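Local coordinates for peptidase S9 prolyl oligopeptidase catalytic domain-containing protein (Pyrococcus horikoshii, PDB 4HXG) that probably cleaves peptides as a serine peptidase of the acylaminoacyl peptidase type, self-compartmentalized by assembly into a hexamer, at residues V382-G387 against I460-I465; Y493-Y498 against N521-S526. The protein carries 1 engineered substitution. All coordinates share one frame; numbering follows the deposited sequence.

Contact 1. Residues V382-G387 against I460-I465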
ATOM      1  N   VAL F 382     -32.883 -34.093  21.633  1.00 37.70           N
ATOM      2  CA  VAL F 382     -32.243 -35.383  21.456  1.00 38.81           C
ATOM      3  C   VAL F 382     -31.101 -35.260  20.470  1.00 43.57           C
ATOM      4  O   VAL F 382     -31.338 -35.063  19.283  1.00 47.96           O
ATOM      5  CB  VAL F 382     -33.226 -36.401  20.862  1.00 37.49           C
ATOM      6  CG1 VAL F 382     -32.509 -37.714  20.566  1.00 37.73           C
ATOM      7  CG2 VAL F 382     -34.398 -36.611  21.792  1.00 35.13           C
ATOM      8  N   PHE F 383     -29.867 -35.386  20.947  1.00 44.09           N
ATOM      9  CA  PHE F 383     -28.701 -35.354  20.067  1.00 44.48           C
ATOM     10  C   PHE F 383     -28.377 -36.742  19.526  1.00 46.68           C
ATOM     11  O   PHE F 383     -28.479 -37.734  20.245  1.00 48.13           O
ATOM     12  CB  PHE F 383     -27.471 -34.814  20.800  1.00 42.23           C
ATOM     13  CG  PHE F 383     -27.545 -33.353  21.137  1.00 36.39           C
ATOM     14  CD1 PHE F 383     -26.838 -32.429  20.405  1.00 32.53           C
ATOM     15  CD2 PHE F 383     -28.304 -32.909  22.200  1.00 34.73           C
ATOM     16  CE1 PHE F 383     -26.894 -31.096  20.717  1.00 32.61           C
ATOM     17  CE2 PHE F 383     -28.363 -31.568  22.514  1.00 34.41           C
ATOM     18  CZ  PHE F 383     -27.658 -30.662  21.773  1.00 31.75           C
ATOM     19  N   VAL F 384     -27.964 -36.801  18.265  1.00 46.38           N
ATOM     20  CA  VAL F 384     -27.581 -38.061  17.640  1.00 46.03           C
ATOM     21  C   VAL F 384     -26.198 -37.923  17.038  1.00 46.62           C
ATOM     22  O   VAL F 384     -25.999 -37.153  16.101  1.00 46.61           O
ATOM     23  CB  VAL F 384     -28.566 -38.459  16.522  1.00 45.67           C
ATOM     24  CG1 VAL F 384     -28.082 -39.710  15.803  1.00 43.08           C
ATOM     25  CG2 VAL F 384     -29.954 -38.668  17.096  1.00 47.91           C
ATOM     26  N   HIS F 385     -25.242 -38.675  17.571  1.00 49.37           N
ATOM     27  CA  HIS F 385     -23.859 -38.577  17.110  1.00 48.76           C
ATOM     28  C   HIS F 385     -23.640 -39.049  15.671  1.00 48.46           C
ATOM     29  O   HIS F 385     -24.428 -39.820  15.123  1.00 48.79           O
ATOM     30  CB  HIS F 385     -22.889 -39.270  18.082  1.00 51.01           C
ATOM     31  CG  HIS F 385     -22.996 -40.767  18.116  1.00 54.50           C
ATOM     32  ND1 HIS F 385     -22.685 -41.563  17.036  1.00 54.11           N
ATOM     33  CD2 HIS F 385     -23.334 -41.613  19.119  1.00 55.97           C
ATOM     34  CE1 HIS F 385     -22.844 -42.833  17.364  1.00 54.66           C
ATOM     35  NE2 HIS F 385     -23.235 -42.891  18.624  1.00 54.91           N
ATOM     36  N   GLY F 386     -22.575 -38.545  15.058  1.00 50.06           N
ATOM     37  CA  GLY F 386     -22.175 -38.970  13.730  1.00 50.03           C
ATOM     38  C   GLY F 386     -21.716 -40.412  13.784  1.00 51.79           C
ATOM     39  O   GLY F 386     -21.698 -41.027  14.851  1.00 52.68           O
ATOM     40  N   GLY F 387     -21.338 -40.978  12.651  1.00 52.78           N
ATOM     41  CA  GLY F 387     -21.224 -42.413  12.645  1.00 56.76           C
ATOM     42  C   GLY F 387     -21.106 -43.096  11.311  1.00 60.72           C
ATOM     43  O   GLY F 387     -20.609 -42.533  10.343  1.00 62.86           O
ATOM     44  N   ILE F 460     -40.389 -32.304  22.079  1.00 51.09           N
ATOM     45  CA  ILE F 460     -39.145 -33.032  21.956  1.00 48.17           C
ATOM     46  C   ILE F 460     -38.602 -32.746  20.579  1.00 49.62           C
ATOM     47  O   ILE F 460     -39.250 -33.052  19.576  1.00 48.05           O
ATOM     48  CB  ILE F 460     -39.327 -34.563  22.090  1.00 46.38           C
ATOM     49  CG1 ILE F 460     -39.899 -34.946  23.457  1.00 46.33           C
ATOM     50  CG2 ILE F 460     -37.996 -35.270  21.888  1.00 44.38           C
ATOM     51  CD1 ILE F 460     -40.019 -36.462  23.674  1.00 43.65           C
ATOM     52  N   GLY F 461     -37.418 -32.144  20.532  1.00 51.06           N
ATOM     53  CA  GLY F 461     -36.734 -31.911  19.279  1.00 48.22           C
ATOM     54  C   GLY F 461     -35.610 -32.905  19.100  1.00 47.31           C
ATOM     55  O   GLY F 461     -35.235 -33.616  20.036  1.00 47.10           O
ATOM     56  N   ILE F 462     -35.060 -32.939  17.894  1.00 46.54           N
ATOM     57  CA  ILE F 462     -33.955 -33.829  17.577  1.00 44.37           C
ATOM     58  C   ILE F 462     -32.979 -33.090  16.663  1.00 42.90           C
ATOM     59  O   ILE F 462     -33.390 -32.335  15.783  1.00 42.65           O
ATOM     60  CB  ILE F 462     -34.469 -35.139  16.926  1.00 44.96           C
ATOM     61  CG1 ILE F 462     -33.362 -36.194  16.858  1.00 47.26           C
ATOM     62  CG2 ILE F 462     -35.072 -34.871  15.550  1.00 43.52           C
ATOM     63  CD1 ILE F 462     -33.841 -37.558  16.359  1.00 47.00           C
ATOM     64  N   THR F 463     -31.685 -33.272  16.895  1.00 43.24           N
ATOM     65  CA  THR F 463     -30.679 -32.610  16.070  1.00 45.81           C
ATOM     66  C   THR F 463     -29.414 -33.455  15.973  1.00 45.63           C
ATOM     67  O   THR F 463     -29.093 -34.218  16.886  1.00 43.33           O
ATOM     68  CB  THR F 463     -30.328 -31.198  16.604  1.00 44.05           C
ATOM     69  OG1 THR F 463     -29.524 -30.495  15.642  1.00 41.53           O
ATOM     70  CG2 THR F 463     -29.589 -31.294  17.938  1.00 42.61           C
ATOM     71  N   GLY F 464     -28.701 -33.317  14.859  1.00 46.24           N
ATOM     72  CA  GLY F 464     -27.500 -34.097  14.642  1.00 47.21           C
ATOM     73  C   GLY F 464     -26.687 -33.603  13.466  1.00 48.19           C
ATOM     74  O   GLY F 464     -27.215 -32.956  12.566  1.00 49.55           O
ATOM     75  N   ILE F 465     -25.398 -33.926  13.479  1.00 47.27           N
ATOM     76  CA  ILE F 465     -24.480 -33.569  12.405  1.00 46.10           C
ATOM     77  C   ILE F 465     -24.033 -34.842  11.698  1.00 47.03           C
ATOM     78  O   ILE F 465     -23.889 -35.886  12.330  1.00 48.50           O
ATOM     79  CB  ILE F 465     -23.236 -32.848  12.972  1.00 44.03           C
ATOM     80  CG1 ILE F 465     -23.642 -31.568  13.709  1.00 43.45           C
ATOM     81  CG2 ILE F 465     -22.233 -32.538  11.873  1.00 40.60           C
ATOM     82  CD1 ILE F 465     -22.630 -31.111  14.738  1.00 41.35           C
TER
HETATM   83  O   HOH W   1     -24.281 -34.960  15.765  1.00 47.23           O

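Contact 2. Residues Y493-Y498 against N521-S526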
ATOM      1  N   TYR F 493     -30.047 -38.637   0.786  1.00 50.33           N
ATOM      2  CA  TYR F 493     -30.046 -39.646  -0.273  1.00 52.29           C
ATOM      3  C   TYR F 493     -28.732 -40.429  -0.327  1.00 52.36           C
ATOM      4  O   TYR F 493     -27.676 -39.857  -0.600  1.00 53.19           O
ATOM      5  CB  TYR F 493     -30.292 -38.957  -1.615  1.00 56.11           C
ATOM      6  CG  TYR F 493     -30.542 -39.910  -2.749  1.00 60.69           C
ATOM      7  CD1 TYR F 493     -30.587 -41.274  -2.528  1.00 62.95           C
ATOM      8  CD2 TYR F 493     -30.729 -39.446  -4.048  1.00 62.63           C
ATOM      9  CE1 TYR F 493     -30.814 -42.155  -3.560  1.00 66.09           C
ATOM     10  CE2 TYR F 493     -30.956 -40.323  -5.093  1.00 64.78           C
ATOM     11  CZ  TYR F 493     -30.998 -41.678  -4.843  1.00 66.77           C
ATOM     12  OH  TYR F 493     -31.226 -42.557  -5.877  1.00 67.71           O
ATOM     13  N   TRP F 494     -28.789 -41.744  -0.171  1.00 50.85           N
ATOM     14  CA  TRP F 494     -27.546 -42.501  -0.106  1.00 50.61           C
ATOM     15  C   TRP F 494     -26.825 -42.621  -1.436  1.00 52.35           C
ATOM     16  O   TRP F 494     -25.600 -42.700  -1.471  1.00 54.95           O
ATOM     17  CB  TRP F 494     -27.773 -43.885   0.493  1.00 50.81           C
ATOM     18  CG  TRP F 494     -28.033 -43.819   1.928  1.00 50.69           C
ATOM     19  CD1 TRP F 494     -29.217 -44.040   2.547  1.00 53.21           C
ATOM     20  CD2 TRP F 494     -27.095 -43.476   2.953  1.00 51.39           C
ATOM     21  NE1 TRP F 494     -29.078 -43.872   3.903  1.00 55.28           N
ATOM     22  CE2 TRP F 494     -27.781 -43.526   4.178  1.00 53.35           C
ATOM     23  CE3 TRP F 494     -25.737 -43.139   2.954  1.00 50.52           C
ATOM     24  CZ2 TRP F 494     -27.160 -43.252   5.397  1.00 52.10           C
ATOM     25  CZ3 TRP F 494     -25.121 -42.873   4.162  1.00 49.73           C
ATOM     26  CH2 TRP F 494     -25.832 -42.927   5.366  1.00 50.64           C
ATOM     27  N   LEU F 495     -27.572 -42.632  -2.532  1.00 51.71           N
ATOM     28  CA  LEU F 495     -26.956 -42.868  -3.830  1.00 52.52           C
ATOM     29  C   LEU F 495     -25.918 -41.804  -4.190  1.00 53.66           C
ATOM     30  O   LEU F 495     -24.784 -42.131  -4.541  1.00 54.33           O
ATOM     31  CB  LEU F 495     -28.007 -42.987  -4.930  1.00 50.88           C
ATOM     32  CG  LEU F 495     -27.409 -43.435  -6.263  1.00 51.43           C
ATOM     33  CD1 LEU F 495     -26.747 -44.798  -6.123  1.00 50.18           C
ATOM     34  CD2 LEU F 495     -28.468 -43.461  -7.348  1.00 54.43           C
ATOM     35  N   THR F 496     -26.305 -40.535  -4.098  1.00 52.79           N
ATOM     36  CA  THR F 496     -25.387 -39.446  -4.394  1.00 52.19           C
ATOM     37  C   THR F 496     -24.210 -39.443  -3.423  1.00 51.55           C
ATOM     38  O   THR F 496     -23.087 -39.147  -3.812  1.00 51.93           O
ATOM     39  CB  THR F 496     -26.090 -38.104  -4.328  1.00 53.48           C
ATOM     40  OG1 THR F 496     -26.554 -37.888  -2.992  1.00 57.00           O
ATOM     41  CG2 THR F 496     -27.272 -38.097  -5.269  1.00 52.74           C
ATOM     42  N   SER F 497     -24.463 -39.775  -2.162  1.00 49.67           N
ATOM     43  CA  SER F 497     -23.378 -39.942  -1.203  1.00 48.53           C
ATOM     44  C   SER F 497     -22.320 -40.898  -1.738  1.00 50.66           C
ATOM     45  O   SER F 497     -21.119 -40.655  -1.599  1.00 52.72           O
ATOM     46  CB  SER F 497     -23.905 -40.488   0.116  1.00 48.29           C
ATOM     47  OG  SER F 497     -22.932 -41.320   0.725  1.00 48.54           O
ATOM     48  N   TYR F 498     -22.772 -41.995  -2.337  1.00 49.57           N
ATOM     49  CA  TYR F 498     -21.865 -42.982  -2.911  1.00 48.06           C
ATOM     50  C   TYR F 498     -21.048 -42.406  -4.067  1.00 47.18           C
ATOM     51  O   TYR F 498     -19.827 -42.543  -4.106  1.00 46.88           O
ATOM     52  CB  TYR F 498     -22.651 -44.207  -3.378  1.00 48.43           C
ATOM     53  CG  TYR F 498     -21.948 -45.008  -4.448  1.00 50.97           C
ATOM     54  CD1 TYR F 498     -20.790 -45.721  -4.166  1.00 51.97           C
ATOM     55  CD2 TYR F 498     -22.442 -45.052  -5.744  1.00 52.34           C
ATOM     56  CE1 TYR F 498     -20.145 -46.452  -5.145  1.00 53.38           C
ATOM     57  CE2 TYR F 498     -21.803 -45.777  -6.732  1.00 52.69           C
ATOM     58  CZ  TYR F 498     -20.655 -46.476  -6.428  1.00 53.74           C
ATOM     59  OH  TYR F 498     -20.015 -47.200  -7.408  1.00 54.27           O
ATOM     60  N   ASN F 521     -31.920 -50.634  -1.637  1.00 70.74           N
ATOM     61  CA  ASN F 521     -31.699 -50.113  -0.297  1.00 71.39           C
ATOM     62  C   ASN F 521     -31.377 -48.626  -0.319  1.00 68.73           C
ATOM     63  O   ASN F 521     -31.761 -47.889   0.584  1.00 68.16           O
ATOM     64  CB  ASN F 521     -30.563 -50.869   0.393  1.00 72.52           C
ATOM     65  CG  ASN F 521     -30.992 -51.496   1.698  1.00 73.87           C
ATOM     66  OD1 ASN F 521     -32.096 -52.034   1.811  1.00 74.71           O
ATOM     67  ND2 ASN F 521     -30.123 -51.421   2.701  1.00 73.38           N
ATOM     68  N   TYR F 522     -30.669 -48.191  -1.355  1.00 67.46           N
ATOM     69  CA  TYR F 522     -30.185 -46.819  -1.410  1.00 65.85           C
ATOM     70  C   TYR F 522     -31.314 -45.797  -1.414  1.00 67.36           C
ATOM     71  O   TYR F 522     -31.206 -44.752  -0.774  1.00 70.72           O
ATOM     72  CB  TYR F 522     -29.217 -46.614  -2.580  1.00 63.35           C
ATOM     73  CG  TYR F 522     -27.829 -47.129  -2.276  1.00 61.47           C
ATOM     74  CD1 TYR F 522     -27.586 -48.491  -2.171  1.00 60.81           C
ATOM     75  CD2 TYR F 522     -26.764 -46.255  -2.078  1.00 59.81           C
ATOM     76  CE1 TYR F 522     -26.323 -48.976  -1.888  1.00 60.29           C
ATOM     77  CE2 TYR F 522     -25.495 -46.730  -1.793  1.00 58.86           C
ATOM     78  CZ  TYR F 522     -25.282 -48.095  -1.700  1.00 59.31           C
ATOM     79  OH  TYR F 522     -24.034 -48.597  -1.417  1.00 58.73           O
ATOM     80  N   ARG F 523     -32.387 -46.084  -2.137  1.00 65.99           N
ATOM     81  CA  ARG F 523     -33.553 -45.213  -2.093  1.00 68.18           C
ATOM     82  C   ARG F 523     -34.510 -45.552  -0.934  1.00 70.04           C
ATOM     83  O   ARG F 523     -35.336 -44.728  -0.541  1.00 72.58           O
ATOM     84  CB  ARG F 523     -34.270 -45.179  -3.450  1.00 71.26           C
ATOM     85  CG  ARG F 523     -34.145 -46.453  -4.294  1.00 76.28           C
ATOM     86  CD  ARG F 523     -32.749 -46.644  -4.904  1.00 79.37           C
ATOM     87  NE  ARG F 523     -32.603 -46.034  -6.226  1.00 80.00           N
ATOM     88  CZ  ARG F 523     -31.604 -46.293  -7.068  1.00 78.55           C
ATOM     89  NH1 ARG F 523     -30.652 -47.158  -6.735  1.00 76.97           N
ATOM     90  NH2 ARG F 523     -31.562 -45.692  -8.248  1.00 78.35           N
ATOM     91  N   LYS F 524     -34.362 -46.744  -0.358  1.00 67.64           N
ATOM     92  CA  LYS F 524     -35.264 -47.215   0.695  1.00 65.28           C
ATOM     93  C   LYS F 524     -34.943 -46.598   2.049  1.00 60.36           C
ATOM     94  O   LYS F 524     -35.836 -46.287   2.842  1.00 60.50           O
ATOM     95  CB  LYS F 524     -35.197 -48.739   0.811  1.00 69.23           C
ATOM     96  CG  LYS F 524     -35.962 -49.315   2.010  1.00 71.32           C
ATOM     97  CD  LYS F 524     -35.551 -50.760   2.288  1.00 71.76           C
ATOM     98  CE  LYS F 524     -36.270 -51.330   3.506  1.00 70.56           C
ATOM     99  NZ  LYS F 524     -35.866 -52.743   3.757  1.00 70.09           N
ATOM    100  N   LEU F 525     -33.656 -46.453   2.319  1.00 54.39           N
ATOM    101  CA  LEU F 525     -33.193 -45.919   3.590  1.00 50.22           C
ATOM    102  C   LEU F 525     -32.932 -44.410   3.564  1.00 49.62           C
ATOM    103  O   LEU F 525     -32.394 -43.856   4.516  1.00 49.41           O
ATOM    104  CB  LEU F 525     -31.978 -46.701   4.088  1.00 48.29           C
ATOM    105  CG  LEU F 525     -32.277 -48.190   4.288  1.00 46.75           C
ATOM    106  CD1 LEU F 525     -31.048 -48.965   4.741  1.00 44.58           C
ATOM    107  CD2 LEU F 525     -33.417 -48.366   5.281  1.00 48.68           C
ATOM    108  N   SER F 526     -33.272 -43.751   2.458  1.00 51.25           N
ATOM    109  CA  SER F 526     -32.997 -42.318   2.312  1.00 49.94           C
ATOM    110  C   SER F 526     -34.208 -41.408   2.558  1.00 50.50           C
ATOM    111  O   SER F 526     -35.202 -41.461   1.830  1.00 49.48           O
ATOM    112  CB  SER F 526     -32.381 -42.028   0.940  1.00 49.73           C
ATOM    113  OG  SER F 526     -31.107 -42.636   0.814  1.00 50.14           O
TER

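Contact 1. Residues V382-G387 against I460-I465
Val-382 pairs with Ile-462 and Phe-383 with Thr-463 in parallel beta register, joining two central strands of the alpha/beta hydrolase sheet, with 22° between the N-to-C directions of segments 382-384 and 460-465. Three backbone hydrogen bonds establish the pairing: Val-382 N donates to Gly-461 O (2.9 Å), Thr-463 N to Val-382 O (3.0 Å) and Val-384 N to Thr-463 O (3.1 Å).

Apolar contact is divided between the sheet's two faces. On one, Val-382 CG2, set beside its own backbone N, meets Ile-460 CG2 at 3.8 Å. Ile-462 points CG1 away from its backbone N (chi1 -168°), and this carries CD1 to within 4.1 Å of Val-384 CG2; helices 436-451 and 467-478 pack over this face. On the other, Phe-383 and Thr-463 run side by side in the same direction. The methyl CG2 of Thr-463 sits over one face of the phenyl ring, displaced toward its rim, a CH-pi contact 4.1 Å from CG2 to the Phe-383 ring centroid and 23° off the normal. Helix 586-605 covers this pair, while Thr-463 OG1 bonds to Ile-486 O of the next strand.

Beyond the last direct bond the strands separate and water takes over: one molecule donates to Val-384 O at 2.8 Å and accepts from Ile-465 N at 2.7 Å.

Contact 2. Residues Y493-Y498 against N521-S526
Ser-526 OG accepts a hydrogen bond from Trp-494 N (2.7 Å), the first amide of helix 494-500, which has Tyr-493 at its N-cap position. The same hydroxyl donates to Tyr-522 O at 2.6 Å, with a C=O...donor angle of 174°. One side-chain oxygen thus links the start of that helix to a carbonyl of the short helix 521-524; chi1 of -65° puts OG beside its own backbone N, where the two bonds fix its rotation.

Around this link pack the aromatic groups. Trp-494 CB lies 3.6 Å from Tyr-522 CD2, and the indole brings its edge to Leu-525 O, which receives a weak, bent bond from Trp-494 NE1 (3.4 Å) and is also hydrogen-bonded to Tyr-470 OH. The Tyr-522 ring presents an edge to the Leu-495 amide, and its CE2 reaches Tyr-498 CB at 4.1 Å. Tyr-493 turns a ring edge to Tyr-522 O. Farther out, Tyr-493 and Arg-523 extend alongside each other with ring and guanidinium planes 65° apart; Tyr-493 OH and Leu-495 CD2 both lie over a face of the guanidinium.

Second-shell bonds fix the ring ends: Tyr-522 OH binds Gly-513 O, while Tyr-493 OH meets Tyr-493 OH, and Tyr-498 OH meets Asp-563, of the second subunit, making the contact part of that interface. Both segments belong to the helical excursion between strands 484-488 and 538-543 of the alpha/beta hydrolase sheet, packed against helices 504-511 and 552-563.

Contact 1 closes before contact 2 opens along the chain, and strand 484-488 connects them: it runs beside strand 459-465 in the sheet, then the chain continues into helix 494-500. The centres of the contacts are 20 Å apart and their nearest atoms about 7 Å, with no touch between them. Contact 1 builds the sheet interior, whereas contact 2 joins helices 494-500 and 521-524, outside the sheet, at a subunit interface. The turn between strand 459-465 and helix 467-478 is where alpha/beta hydrolases carry the nucleophile elbow, so contact 1 probably lies beside the active site. Bound hexane-1,6-diol, probably from the crystallisation liquor, lies about 4 Å from Gly-386 and about 5 Å from the Trp-494 side chain.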